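Local coordinates for protein methanogen homoaconitase large subunit (Methanocaldococcus jannaschii, PDB 4KP2) that forms, with its small partner subunit, an iron-sulfur hydro-lyase that interconverts homocitrate and homoisocitrate through cis-homoaconitate, at residues Val217-Cys229 against Gly240-Leu252. Residues are numbered along the deposited sequence; the frame is centred on the assembly and turned at random.
Sequences VKNMDMDGRLTLC and GVIEADEITYDYL
R225 and C229 face I242 where strand 240-242 runs back along helix 222-229, their axes 8.1 Å apart and nearly antiparallel at 153°; the chain then turns at D245, the N-cap of helix 246-252, which crosses helix 222-229 at -106°, the axes 10.7 Å apart at their closest. R225 joins both elements. Its aliphatic part lies obliquely over I242, with CB 3.6 Å from CD1 of I242, and its chain, extended from CG to NE, carries the guanidinium to D245. There NH2 of R225 donates to OD2 of D245 at 2.8 Å, reaching it from above the carboxylate plane; the NH1 to OD1 side of the salt bridge is modelled too short for its length to be trusted. NE and NH2 also converge on V217 O, which helps hold the guanidinium in its rotation, and I247 covers one of its faces. K218 NZ adds a long ion pair to D245. T248 OG1 donates to OD1 of D245 at 3.1 Å, bracing the carboxylate from its own helix; a valine here, lacking the hydroxyl, would probably leave the carboxylate freer to turn away from R225. Bent at chi2 and chi3, M222 brings CG to 3.5 Å from CB of Y251 and lays CB over the ring face. Strand 239-242 pairs in parallel with 208-213 in the mixed sheet, helix 24-33 packs against V241, and L228 and T227 lean on helix 189-200.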
loop_
_atom_site.group_PDB
_atom_site.type_symbol
_atom_site.label_atom_id
_atom_site.label_comp_id
_atom_site.label_asym_id
_atom_site.label_seq_id
_atom_site.Cartn_x
_atom_site.Cartn_y
_atom_site.Cartn_z
ATOM N N VAL A 217 -6.303 29.050 -18.521
ATOM C CA VAL A 217 -6.765 27.724 -18.914
ATOM C C VAL A 217 -6.181 27.335 -20.269
ATOM O O VAL A 217 -5.824 26.178 -20.498
ATOM C CB VAL A 217 -8.306 27.662 -18.977
ATOM C CG1 VAL A 217 -8.771 26.273 -19.384
ATOM C CG2 VAL A 217 -8.903 28.050 -17.634
ATOM N N LYS A 218 -6.075 28.316 -21.159
ATOM C CA LYS A 218 -5.524 28.097 -22.492
ATOM C C LYS A 218 -4.046 27.721 -22.426
ATOM O O LYS A 218 -3.545 26.985 -23.276
ATOM C CB LYS A 218 -5.709 29.352 -23.349
ATOM C CG LYS A 218 -5.307 29.188 -24.807
ATOM C CD LYS A 218 -6.248 28.248 -25.541
ATOM C CE LYS A 218 -5.900 28.170 -27.018
ATOM N NZ LYS A 218 -6.861 27.327 -27.778
ATOM N N ASN A 219 -3.353 28.230 -21.414
ATOM C CA ASN A 219 -1.928 27.959 -21.247
ATOM C C ASN A 219 -1.654 26.749 -20.360
ATOM O O ASN A 219 -0.517 26.286 -20.262
ATOM C CB ASN A 219 -1.208 29.190 -20.697
ATOM C CG ASN A 219 -1.143 30.322 -21.701
ATOM O OD1 ASN A 219 -0.987 30.095 -22.902
ATOM N ND2 ASN A 219 -1.268 31.551 -21.214
ATOM N N MET A 220 -2.701 26.243 -19.717
ATOM C CA MET A 220 -2.581 25.067 -18.865
ATOM C C MET A 220 -2.246 23.817 -19.666
ATOM O O MET A 220 -2.702 23.652 -20.797
ATOM C CB MET A 220 -3.884 24.817 -18.107
ATOM C CG MET A 220 -4.006 25.536 -16.783
ATOM S SD MET A 220 -5.420 24.904 -15.859
ATOM C CE MET A 220 -5.366 25.939 -14.405
ATOM N N ASP A 221 -1.450 22.937 -19.070
ATOM C CA ASP A 221 -1.260 21.603 -19.615
ATOM C C ASP A 221 -2.456 20.764 -19.189
ATOM O O ASP A 221 -3.301 21.230 -18.426
ATOM C CB ASP A 221 0.044 20.985 -19.109
ATOM C CG ASP A 221 0.110 20.911 -17.594
ATOM O OD1 ASP A 221 -0.575 21.714 -16.925
ATOM O OD2 ASP A 221 0.854 20.052 -17.075
ATOM N N MET A 222 -2.534 19.531 -19.674
ATOM C CA MET A 222 -3.676 18.679 -19.361
ATOM C C MET A 222 -3.731 18.288 -17.886
ATOM O O MET A 222 -4.799 17.974 -17.364
ATOM C CB MET A 222 -3.691 17.435 -20.250
ATOM C CG MET A 222 -4.084 17.724 -21.687
ATOM S SD MET A 222 -5.749 18.399 -21.838
ATOM C CE MET A 222 -6.730 17.035 -21.221
ATOM N N ASP A 223 -2.581 18.321 -17.217
ATOM C CA ASP A 223 -2.521 18.035 -15.786
ATOM C C ASP A 223 -3.287 19.088 -14.995
ATOM O O ASP A 223 -3.837 18.804 -13.931
ATOM C CB ASP A 223 -1.069 17.967 -15.302
ATOM C CG ASP A 223 -0.305 16.806 -15.912
ATOM O OD1 ASP A 223 -0.951 15.857 -16.403
ATOM O OD2 ASP A 223 0.945 16.839 -15.893
ATOM N N GLY A 224 -3.320 20.308 -15.523
ATOM C CA GLY A 224 -4.044 21.392 -14.888
ATOM C C GLY A 224 -5.518 21.380 -15.244
ATOM O O GLY A 224 -6.374 21.660 -14.403
ATOM N N ARG A 225 -5.815 21.053 -16.497
ATOM C CA ARG A 225 -7.193 21.016 -16.973
ATOM C C ARG A 225 -7.971 19.864 -16.343
ATOM O O ARG A 225 -9.178 19.969 -16.119
ATOM C CB ARG A 225 -7.231 20.917 -18.498
ATOM C CG ARG A 225 -6.619 22.116 -19.197
ATOM C CD ARG A 225 -6.721 21.995 -20.705
ATOM N NE ARG A 225 -6.138 23.152 -21.375
ATOM C CZ ARG A 225 -6.109 23.315 -22.693
ATOM N NH1 ARG A 225 -6.632 22.391 -23.488
ATOM N NH2 ARG A 225 -5.557 24.400 -23.217
ATOM N N LEU A 226 -7.272 18.770 -16.062
ATOM C CA LEU A 226 -7.876 17.631 -15.381
ATOM C C LEU A 226 -8.298 18.010 -13.967
ATOM O O LEU A 226 -9.328 17.554 -13.472
ATOM C CB LEU A 226 -6.901 16.453 -15.334
ATOM C CG LEU A 226 -7.144 15.308 -16.319
ATOM C CD1 LEU A 226 -7.147 15.809 -17.753
ATOM C CD2 LEU A 226 -6.100 14.218 -16.130
ATOM N N THR A 227 -7.492 18.847 -13.324
ATOM C CA THR A 227 -7.764 19.282 -11.959
ATOM C C THR A 227 -8.989 20.189 -11.890
ATOM O O THR A 227 -9.828 20.050 -10.998
ATOM C CB THR A 227 -6.553 20.023 -11.359
ATOM O OG1 THR A 227 -5.407 19.165 -11.382
ATOM C CG2 THR A 227 -6.838 20.443 -9.926
ATOM N N LEU A 228 -9.088 21.112 -12.840
ATOM C CA LEU A 228 -10.193 22.064 -12.876
ATOM C C LEU A 228 -11.539 21.383 -13.107
ATOM O O LEU A 228 -12.541 21.746 -12.491
ATOM C CB LEU A 228 -9.953 23.129 -13.948
ATOM C CG LEU A 228 -9.414 24.478 -13.464
ATOM C CD1 LEU A 228 -8.146 24.295 -12.644
ATOM C CD2 LEU A 228 -9.166 25.408 -14.640
ATOM N N CYS A 229 -11.555 20.394 -13.993
ATOM C CA CYS A 229 -12.787 19.683 -14.315
ATOM C C CYS A 229 -13.136 18.642 -13.258
ATOM O O CYS A 229 -14.277 18.195 -13.171
ATOM C CB CYS A 229 -12.682 19.022 -15.690
ATOM S SG CYS A 229 -12.491 20.184 -17.060
ATOM N N GLY A 240 -17.814 19.600 -15.575
ATOM C CA GLY A 240 -16.903 20.682 -15.893
ATOM C C GLY A 240 -16.206 20.387 -17.204
ATOM O O GLY A 240 -15.577 19.341 -17.352
ATOM N N VAL A 241 -16.318 21.302 -18.161
ATOM C CA VAL A 241 -15.772 21.068 -19.494
ATOM C C VAL A 241 -14.815 22.176 -19.942
ATOM O O VAL A 241 -15.039 23.358 -19.672
ATOM C CB VAL A 241 -16.902 20.865 -20.537
ATOM C CG1 VAL A 241 -17.706 22.143 -20.728
ATOM C CG2 VAL A 241 -16.336 20.371 -21.862
ATOM N N ILE A 242 -13.738 21.776 -20.611
ATOM C CA ILE A 242 -12.757 22.715 -21.142
ATOM C C ILE A 242 -12.577 22.501 -22.643
ATOM O O ILE A 242 -12.435 21.368 -23.103
ATOM C CB ILE A 242 -11.396 22.571 -20.430
ATOM C CG1 ILE A 242 -11.512 23.022 -18.974
ATOM C CG2 ILE A 242 -10.323 23.380 -21.141
ATOM C CD1 ILE A 242 -10.211 22.977 -18.215
ATOM N N GLU A 243 -12.589 23.598 -23.396
ATOM C CA GLU A 243 -12.441 23.551 -24.845
ATOM C C GLU A 243 -11.127 22.896 -25.260
ATOM O O GLU A 243 -10.068 23.201 -24.710
ATOM C CB GLU A 243 -12.538 24.963 -25.425
ATOM C CG GLU A 243 -12.514 25.028 -26.942
ATOM C CD GLU A 243 -12.690 26.440 -27.461
ATOM O OE1 GLU A 243 -13.800 26.995 -27.314
ATOM O OE2 GLU A 243 -11.716 26.998 -28.009
ATOM N N ALA A 244 -11.208 21.991 -26.230
ATOM C CA ALA A 244 -10.042 21.249 -26.691
ATOM C C ALA A 244 -9.171 22.085 -27.621
ATOM O O ALA A 244 -9.676 22.804 -28.483
ATOM C CB ALA A 244 -10.472 19.966 -27.382
ATOM N N ASP A 245 -7.859 21.985 -27.441
ATOM C CA ASP A 245 -6.916 22.719 -28.275
ATOM C C ASP A 245 -5.699 21.862 -28.594
ATOM O O ASP A 245 -5.711 20.650 -28.382
ATOM C CB ASP A 245 -6.484 24.011 -27.583
ATOM C CG ASP A 245 -5.704 23.758 -26.309
ATOM O OD1 ASP A 245 -5.893 22.686 -25.696
ATOM O OD2 ASP A 245 -4.902 24.633 -25.919
ATOM N N GLU A 246 -4.648 22.501 -29.099
ATOM C CA GLU A 246 -3.426 21.800 -29.484
ATOM C C GLU A 246 -2.769 21.084 -28.308
ATOM O O GLU A 246 -2.166 20.024 -28.478
ATOM C CB GLU A 246 -2.432 22.769 -30.127
ATOM C CG GLU A 246 -2.288 22.605 -31.632
ATOM C CD GLU A 246 -3.558 22.955 -32.386
ATOM O OE1 GLU A 246 -4.359 23.762 -31.869
ATOM O OE2 GLU A 246 -3.751 22.421 -33.499
ATOM N N ILE A 247 -2.886 21.668 -27.121
ATOM C CA ILE A 247 -2.326 21.069 -25.915
ATOM C C ILE A 247 -3.027 19.751 -25.608
ATOM O O ILE A 247 -2.404 18.793 -25.143
ATOM C CB ILE A 247 -2.445 22.020 -24.709
ATOM C CG1 ILE A 247 -1.745 23.345 -25.013
ATOM C CG2 ILE A 247 -1.857 21.382 -23.458
ATOM C CD1 ILE A 247 -1.754 24.317 -23.857
ATOM N N THR A 248 -4.326 19.705 -25.886
ATOM C CA THR A 248 -5.111 18.494 -25.681
ATOM C C THR A 248 -4.654 17.386 -26.626
ATOM O O THR A 248 -4.559 16.223 -26.232
ATOM C CB THR A 248 -6.616 18.756 -25.890
ATOM O OG1 THR A 248 -7.040 19.832 -25.044
ATOM C CG2 THR A 248 -7.428 17.511 -25.564
ATOM N N TYR A 249 -4.365 17.753 -27.872
ATOM C CA TYR A 249 -3.924 16.781 -28.866
ATOM C C TYR A 249 -2.514 16.273 -28.573
ATOM O O TYR A 249 -2.195 15.117 -28.853
ATOM C CB TYR A 249 -3.985 17.377 -30.274
ATOM C CG TYR A 249 -5.357 17.868 -30.678
ATOM C CD1 TYR A 249 -6.445 17.006 -30.700
ATOM C CD2 TYR A 249 -5.560 19.189 -31.053
ATOM C CE1 TYR A 249 -7.701 17.450 -31.072
ATOM C CE2 TYR A 249 -6.809 19.643 -31.426
ATOM C CZ TYR A 249 -7.877 18.770 -31.435
ATOM O OH TYR A 249 -9.123 19.218 -31.808
ATOM N N ASP A 250 -1.676 17.139 -28.011
ATOM C CA ASP A 250 -0.305 16.769 -27.672
ATOM C C ASP A 250 -0.280 15.701 -26.586
ATOM O O ASP A 250 0.594 14.834 -26.573
ATOM C CB ASP A 250 0.491 17.996 -27.223
ATOM C CG ASP A 250 0.715 18.990 -28.346
ATOM O OD1 ASP A 250 0.763 18.564 -29.519
ATOM O OD2 ASP A 250 0.847 20.197 -28.055
ATOM N N TYR A 251 -1.245 15.771 -25.674
ATOM C CA TYR A 251 -1.368 14.793 -24.604
ATOM C C TYR A 251 -1.802 13.442 -25.158
ATOM O O TYR A 251 -1.424 12.393 -24.635
ATOM C CB TYR A 251 -2.373 15.280 -23.560
ATOM C CG TYR A 251 -2.658 14.287 -22.456
ATOM C CD1 TYR A 251 -1.802 14.162 -21.369
ATOM C CD2 TYR A 251 -3.792 13.482 -22.493
ATOM C CE1 TYR A 251 -2.062 13.257 -20.357
ATOM C CE2 TYR A 251 -4.057 12.576 -21.488
ATOM C CZ TYR A 251 -3.191 12.467 -20.421
ATOM O OH TYR A 251 -3.456 11.565 -19.417
ATOM N N LEU A 252 -2.598 13.474 -26.222
ATOM C CA LEU A 252 -3.087 12.253 -26.846
ATOM C C LEU A 252 -2.005 11.606 -27.705
ATOM O O LEU A 252 -2.167 10.481 -28.178
ATOM C CB LEU A 252 -4.337 12.538 -27.681
ATOM C CG LEU A 252 -5.513 13.151 -26.916
ATOM C CD1 LEU A 252 -6.702 13.367 -27.837
ATOM C CD2 LEU A 252 -5.896 12.272 -25.737
#